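Local coordinates for prephenate dehydrogenase (Corynebacterium glutamicum ATCC 13032, PDB 3KTD), which probably catalyses the NAD(P)-dependent oxidative decarboxylation of prephenate in tyrosine biosynthesis, at residues A56-E59 with A60-R64; T79-D82 with S83-A87; T105-Y108 with D109-A113. One frame throughout, in Å; residues are numbered along the deposited sequence.

All three contacts are local, each made along one helix of the nucleotide-binding domain or, in contact 1, across its N-terminal cap, and they follow one another in the chain. Contact 2 is the middle one: its centre lies about 15 Å from that of contact 1 and about 11 Å from that of contact 3. L62 CD1 of contact 1 reaches A87 O at 3.6 Å, while L85 CD2 of contact 2 packs on V111 CG2 of contact 3 at 3.7 Å. Contacts 1 and 3 do not meet, their nearest atoms being about 14 Å apart. L84 of contact 2 comes near, without touching, a glycine-rich turn (G15, G17, G20) that resembles a Rossmann dinucleotide-binding motif.

Contact 1: residues A56-E59 with A60-R64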
loop_
_atom_site.group_PDB
_atom_site.type_symbol
_atom_site.label_atom_id
_atom_site.label_comp_id
_atom_site.label_asym_id
_atom_site.label_seq_id
_atom_site.Cartn_x
_atom_site.Cartn_y
_atom_site.Cartn_z
ATOM N N ALA A 56 -24.079 4.929 -30.240
ATOM C CA ALA A 56 -23.732 3.518 -30.087
ATOM C C ALA A 56 -23.483 2.916 -31.467
ATOM O O ALA A 56 -23.398 1.699 -31.622
ATOM C CB ALA A 56 -24.833 2.767 -29.338
ATOM N N ASP A 57 -23.328 3.799 -32.451
ATOM C CA ASP A 57 -23.120 3.440 -33.844
ATOM C C ASP A 57 -21.656 3.756 -34.203
ATOM O O ASP A 57 -21.321 4.893 -34.556
ATOM C CB ASP A 57 -24.100 4.249 -34.698
ATOM C CG ASP A 57 -24.094 3.847 -36.157
ATOM O OD1 ASP A 57 -23.146 3.165 -36.595
ATOM O OD2 ASP A 57 -25.041 4.234 -36.882
ATOM N N LEU A 58 -20.787 2.751 -34.110
ATOM C CA LEU A 58 -19.358 2.949 -34.370
ATOM C C LEU A 58 -19.057 3.427 -35.786
ATOM O O LEU A 58 -18.217 4.307 -35.984
ATOM C CB LEU A 58 -18.570 1.671 -34.089
ATOM C CG LEU A 58 -17.058 1.803 -34.291
ATOM C CD1 LEU A 58 -16.430 2.804 -33.324
ATOM C CD2 LEU A 58 -16.429 0.460 -34.146
ATOM N N GLU A 59 -19.727 2.843 -36.774
ATOM C CA GLU A 59 -19.526 3.253 -38.166
ATOM C C GLU A 59 -19.892 4.729 -38.358
ATOM O O GLU A 59 -19.168 5.470 -39.027
ATOM C CB GLU A 59 -20.341 2.388 -39.137
ATOM C CG GLU A 59 -19.865 2.528 -40.597
ATOM C CD GLU A 59 -20.912 2.145 -41.638
ATOM O OE1 GLU A 59 -22.101 1.971 -41.280
ATOM O OE2 GLU A 59 -20.541 2.041 -42.833
ATOM N N ALA A 60 -21.013 5.146 -37.771
ATOM C CA ALA A 60 -21.483 6.525 -37.914
ATOM C C ALA A 60 -20.524 7.502 -37.246
ATOM O O ALA A 60 -20.228 8.563 -37.809
ATOM C CB ALA A 60 -22.881 6.684 -37.349
ATOM N N THR A 61 -20.031 7.133 -36.061
ATOM C CA THR A 61 -19.117 7.988 -35.311
ATOM C C THR A 61 -17.832 8.229 -36.086
ATOM O O THR A 61 -17.382 9.367 -36.198
ATOM C CB THR A 61 -18.769 7.392 -33.936
ATOM O OG1 THR A 61 -19.963 7.248 -33.158
ATOM C CG2 THR A 61 -17.794 8.291 -33.187
ATOM N N LEU A 62 -17.254 7.162 -36.628
ATOM C CA LEU A 62 -16.005 7.266 -37.382
ATOM C C LEU A 62 -16.177 8.043 -38.689
ATOM O O LEU A 62 -15.260 8.749 -39.112
ATOM C CB LEU A 62 -15.424 5.877 -37.651
ATOM C CG LEU A 62 -14.937 5.121 -36.409
ATOM C CD1 LEU A 62 -14.657 3.653 -36.715
ATOM C CD2 LEU A 62 -13.695 5.779 -35.826
ATOM N N GLN A 63 -17.344 7.914 -39.322
ATOM C CA GLN A 63 -17.650 8.663 -40.547
ATOM C C GLN A 63 -17.595 10.170 -40.275
ATOM O O GLN A 63 -17.003 10.933 -41.041
ATOM C CB GLN A 63 -19.029 8.272 -41.084
ATOM C CG GLN A 63 -19.385 8.964 -42.409
ATOM C CD GLN A 63 -20.757 8.564 -42.949
ATOM O OE1 GLN A 63 -21.739 8.476 -42.204
ATOM N NE2 GLN A 63 -20.829 8.337 -44.261
ATOM N N ARG A 64 -18.221 10.570 -39.171
ATOM C CA ARG A 64 -18.264 11.956 -38.711
ATOM C C ARG A 64 -16.892 12.396 -38.239
ATOM O O ARG A 64 -16.468 13.519 -38.499
ATOM C CB ARG A 64 -19.272 12.087 -37.560
ATOM C CG ARG A 64 -19.317 13.449 -36.870
ATOM C CD ARG A 64 -20.328 13.444 -35.734
ATOM N NE ARG A 64 -20.138 14.548 -34.791
ATOM C CZ ARG A 64 -20.830 14.706 -33.661
ATOM N NH1 ARG A 64 -21.771 13.833 -33.305
ATOM N NH2 ARG A 64 -20.580 15.742 -32.873
#
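A60 sits against the carboxylate of D57, and this pair opens helix 58-67. D57 is the N-cap: its OD1 accepts from A60 N at 3.1 Å, with the N-H fairly straight (161°) but arriving from well above the carboxylate plane. CG of D57 is anti to the backbone N (chi1 -173°), which swings the carboxylate forward over the first turn, where OD2 also lies 3.3 Å from the methyl CB of A60. The carbonyl of D57 is used as well. T61 N meets its O at 3.0 Å, and T61 OG1 adds a second bond to the same oxygen at 3.1 Å from above the carbonyl plane.

E59 contributes through its backbone, E59 O accepting from Q63 N at 3.1 Å. On another side of the helix L58 and L62 form an apolar pair. L58 holds CG anti to its N, and its CG and CD1 each lie 3.9 Å from L62 CD1, while L58 O accepts from L62 N. L62 extends this patch onto A87 and V88 of helix 78-91, and T61 packs on strands 11-14 and 34-37.

A carboxylate at the N-cap satisfies an amide that has no preceding turn to bond to, and its negative charge would be favourably placed at the positive end of the helix dipole. D57 O is gripped by two donors, the amide and the hydroxyl of T61, so backbone and side chain of one residue fasten to the cap residue.

Contact 2: residues T79-D82 with S83-A87; sequences TAID and SLLDA
I81 and L85, one turn apart on helix 78-91, meet branch to branch: CG2 of I81 lies 3.6 Å from CD1 of L85, and the two side chains run at a slant to each other. In I81 a chi1 of -80° sets CG1 anti to the carbonyl carbon and leaves CG2 anti to the backbone N, beside the carbonyl carbon and directed along the helix to L85. Beneath this pair, L85 N donates to I81 O at 2.8 Å.

S83 turns its side chain back to the preceding turn. Its OG stands between the backbone N and the carbonyl carbon (chi1 77°) and gives a hydrogen bond to A80 O at 3.2 Å, tilted from the carbonyl plane. The same carbonyl also receives a weak bond from L84 N, at 3.3 Å.

The acidic residues D82 and D86 also lie one turn apart. D86 N reaches D82 O at 2.9 Å in an almost straight bond (173°). D82 OD2 and D86 OD2, however, remain 6.3 Å apart. R114 forms a salt bridge with D86 OD1 and a longer, weak ion pair with D82.

With I81 packed on V76 and V101, and L85 on M116, this helix makes the crossover between strands 71-74 and 97-99, a beta-alpha-beta unit of the Rossmann-type nucleotide-binding fold.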
loop_
_atom_site.group_PDB
_atom_site.type_symbol
_atom_site.label_atom_id
_atom_site.label_comp_id
_atom_site.label_asym_id
_atom_site.label_seq_id
_atom_site.Cartn_x
_atom_site.Cartn_y
_atom_site.Cartn_z
ATOM N N THR A 79 -6.965 -5.330 -24.778
ATOM C CA THR A 79 -7.532 -6.422 -25.591
ATOM C C THR A 79 -8.467 -5.928 -26.699
ATOM O O THR A 79 -8.732 -6.647 -27.654
ATOM C CB THR A 79 -8.300 -7.458 -24.731
ATOM O OG1 THR A 79 -9.535 -6.892 -24.277
ATOM C CG2 THR A 79 -7.446 -7.937 -23.535
ATOM N N ALA A 80 -8.962 -4.705 -26.562
ATOM C CA ALA A 80 -9.874 -4.128 -27.532
ATOM C C ALA A 80 -9.165 -3.262 -28.570
ATOM O O ALA A 80 -9.747 -2.964 -29.599
ATOM C CB ALA A 80 -10.926 -3.316 -26.821
ATOM N N ILE A 81 -7.919 -2.879 -28.310
ATOM C CA ILE A 81 -7.156 -1.974 -29.181
ATOM C C ILE A 81 -7.098 -2.362 -30.667
ATOM O O ILE A 81 -7.477 -1.557 -31.523
ATOM C CB ILE A 81 -5.710 -1.764 -28.645
ATOM C CG1 ILE A 81 -5.707 -0.746 -27.515
ATOM C CG2 ILE A 81 -4.791 -1.254 -29.728
ATOM C CD1 ILE A 81 -6.001 0.673 -27.988
ATOM N N ASP A 82 -6.631 -3.570 -30.973
ATOM C CA ASP A 82 -6.487 -3.998 -32.374
ATOM C C ASP A 82 -7.755 -3.827 -33.202
ATOM O O ASP A 82 -7.696 -3.354 -34.332
ATOM C CB ASP A 82 -6.049 -5.459 -32.473
ATOM C CG ASP A 82 -4.620 -5.677 -32.044
ATOM O OD1 ASP A 82 -3.941 -4.721 -31.616
ATOM O OD2 ASP A 82 -4.174 -6.835 -32.138
ATOM N N SER A 83 -8.902 -4.209 -32.655
ATOM C CA SER A 83 -10.123 -4.106 -33.427
ATOM C C SER A 83 -10.486 -2.638 -33.656
ATOM O O SER A 83 -11.033 -2.295 -34.695
ATOM C CB SER A 83 -11.275 -4.874 -32.775
ATOM O OG SER A 83 -11.811 -4.174 -31.678
ATOM N N LEU A 84 -10.184 -1.780 -32.689
ATOM C CA LEU A 84 -10.444 -0.345 -32.845
ATOM C C LEU A 84 -9.421 0.304 -33.794
ATOM O O LEU A 84 -9.743 1.259 -34.495
ATOM C CB LEU A 84 -10.477 0.369 -31.486
ATOM C CG LEU A 84 -11.830 0.507 -30.772
ATOM C CD1 LEU A 84 -12.662 1.609 -31.417
ATOM C CD2 LEU A 84 -12.612 -0.795 -30.734
ATOM N N LEU A 85 -8.194 -0.208 -33.811
ATOM C CA LEU A 85 -7.201 0.279 -34.755
ATOM C C LEU A 85 -7.666 -0.070 -36.158
ATOM O O LEU A 85 -7.710 0.784 -37.024
ATOM C CB LEU A 85 -5.830 -0.339 -34.496
ATOM C CG LEU A 85 -5.004 0.264 -33.365
ATOM C CD1 LEU A 85 -3.792 -0.613 -33.076
ATOM C CD2 LEU A 85 -4.583 1.682 -33.696
ATOM N N ASP A 86 -8.037 -1.329 -36.361
ATOM C CA ASP A 86 -8.546 -1.791 -37.649
ATOM C C ASP A 86 -9.800 -1.031 -38.064
ATOM O O ASP A 86 -9.989 -0.743 -39.251
ATOM C CB ASP A 86 -8.825 -3.295 -37.619
ATOM C CG ASP A 86 -7.555 -4.128 -37.520
ATOM O OD1 ASP A 86 -6.464 -3.598 -37.787
ATOM O OD2 ASP A 86 -7.642 -5.321 -37.170
ATOM N N ALA A 87 -10.646 -0.690 -37.098
ATOM C CA ALA A 87 -11.867 0.063 -37.388
ATOM C C ALA A 87 -11.550 1.480 -37.864
ATOM O O ALA A 87 -12.205 1.995 -38.760
ATOM C CB ALA A 87 -12.770 0.107 -36.161
#

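Contact 3: residues T105-Y108 with D109-A113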
loop_
_atom_site.group_PDB
_atom_site.type_symbol
_atom_site.label_atom_id
_atom_site.label_comp_id
_atom_site.label_asym_id
_atom_site.label_seq_id
_atom_site.Cartn_x
_atom_site.Cartn_y
_atom_site.Cartn_z
ATOM N N THR A 105 4.571 -0.013 -25.539
ATOM C CA THR A 105 5.299 -0.682 -26.611
ATOM C C THR A 105 4.373 -1.594 -27.408
ATOM O O THR A 105 4.424 -1.611 -28.642
ATOM C CB THR A 105 6.492 -1.507 -26.096
ATOM O OG1 THR A 105 7.449 -0.635 -25.487
ATOM C CG2 THR A 105 7.172 -2.268 -27.239
ATOM N N ALA A 106 3.521 -2.342 -26.710
ATOM C CA ALA A 106 2.624 -3.280 -27.381
ATOM C C ALA A 106 1.689 -2.562 -28.366
ATOM O O ALA A 106 1.384 -3.095 -29.445
ATOM C CB ALA A 106 1.831 -4.079 -26.362
ATOM N N VAL A 107 1.260 -1.355 -28.004
ATOM C CA VAL A 107 0.352 -0.572 -28.845
ATOM C C VAL A 107 1.090 0.013 -30.037
ATOM O O VAL A 107 0.645 -0.126 -31.175
ATOM C CB VAL A 107 -0.321 0.565 -28.049
ATOM C CG1 VAL A 107 -1.177 1.425 -28.947
ATOM C CG2 VAL A 107 -1.153 -0.024 -26.958
ATOM N N TYR A 108 2.218 0.664 -29.777
ATOM C CA TYR A 108 2.993 1.281 -30.845
ATOM C C TYR A 108 3.338 0.235 -31.922
ATOM O O TYR A 108 3.168 0.493 -33.119
ATOM C CB TYR A 108 4.237 1.959 -30.264
ATOM C CG TYR A 108 4.993 2.878 -31.201
ATOM C CD1 TYR A 108 4.320 3.719 -32.094
ATOM C CD2 TYR A 108 6.385 2.949 -31.152
ATOM C CE1 TYR A 108 5.019 4.571 -32.944
ATOM C CE2 TYR A 108 7.094 3.801 -31.994
ATOM C CZ TYR A 108 6.406 4.614 -32.887
ATOM O OH TYR A 108 7.100 5.464 -33.725
ATOM N N ASP A 109 3.781 -0.946 -31.486
ATOM C CA ASP A 109 4.037 -2.070 -32.382
ATOM C C ASP A 109 2.814 -2.388 -33.243
ATOM O O ASP A 109 2.922 -2.549 -34.464
ATOM C CB ASP A 109 4.400 -3.328 -31.580
ATOM C CG ASP A 109 5.807 -3.301 -31.034
ATOM O OD1 ASP A 109 6.620 -2.445 -31.432
ATOM O OD2 ASP A 109 6.109 -4.165 -30.199
ATOM N N ALA A 110 1.655 -2.486 -32.603
ATOM C CA ALA A 110 0.425 -2.802 -33.312
ATOM C C ALA A 110 0.121 -1.718 -34.340
ATOM O O ALA A 110 -0.363 -2.016 -35.429
ATOM C CB ALA A 110 -0.731 -2.960 -32.334
ATOM N N VAL A 111 0.421 -0.470 -33.989
ATOM C CA VAL A 111 0.212 0.654 -34.894
ATOM C C VAL A 111 1.205 0.633 -36.066
ATOM O O VAL A 111 0.840 0.915 -37.202
ATOM C CB VAL A 111 0.309 1.991 -34.142
ATOM C CG1 VAL A 111 0.465 3.138 -35.113
ATOM C CG2 VAL A 111 -0.920 2.182 -33.239
ATOM N N LYS A 112 2.458 0.297 -35.781
ATOM C CA LYS A 112 3.472 0.230 -36.822
ATOM C C LYS A 112 3.186 -0.906 -37.792
ATOM O O LYS A 112 3.377 -0.744 -39.007
ATOM C CB LYS A 112 4.884 0.111 -36.242
ATOM C CG LYS A 112 5.438 1.441 -35.721
ATOM C CD LYS A 112 6.893 1.344 -35.198
ATOM C CE LYS A 112 6.997 0.562 -33.889
ATOM N NZ LYS A 112 8.283 0.795 -33.203
ATOM N N ALA A 113 2.713 -2.039 -37.273
ATOM C CA ALA A 113 2.375 -3.190 -38.127
ATOM C C ALA A 113 1.282 -2.839 -39.159
ATOM O O ALA A 113 1.202 -3.450 -40.222
ATOM C CB ALA A 113 1.961 -4.385 -37.277
#
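K112 lays the end of its aliphatic chain over one face of the Y108 ring. CE stands 3.9 Å from the ring centroid and 21° off the normal, a CH-pi contact displaced toward the rim on the CD2-CE2 side, and NZ follows to 3.5 Å from CE2. The torsions of both residues bring them together. Y108 holds CG anti to its own N (chi1 -168°), whereas K112 has CG anti to the carbonyl carbon and then bends at chi3 (-71°), bringing CE back across the tyrosine ring. The backbones beneath are joined by K112 N to Y108 O at 2.8 Å. The phenol is held from outside the helix by D156, which is hydrogen-bonded to OH.

T105 and D109 take a different form, side by side and pointing the same way. CG2 of T105 lies 3.7 Å from OD2 of D109, and D109 N bonds to T105 O at 3.0 Å. The hydroxyl of T105 is hydrogen-bonded to D191. V107 and V111 touch more loosely, at 4.4 Å between V107 CG1 and V111 CG2.

Helix 105-113 connects strands 97-99 and 120-125. V107, Y108 and V111 all rest on Y120 of the latter strand, A106 and V107 meet M78 of the neighbouring helix 78-91, and T105 and Y108 reach V187 at the start of the long helix 187-214.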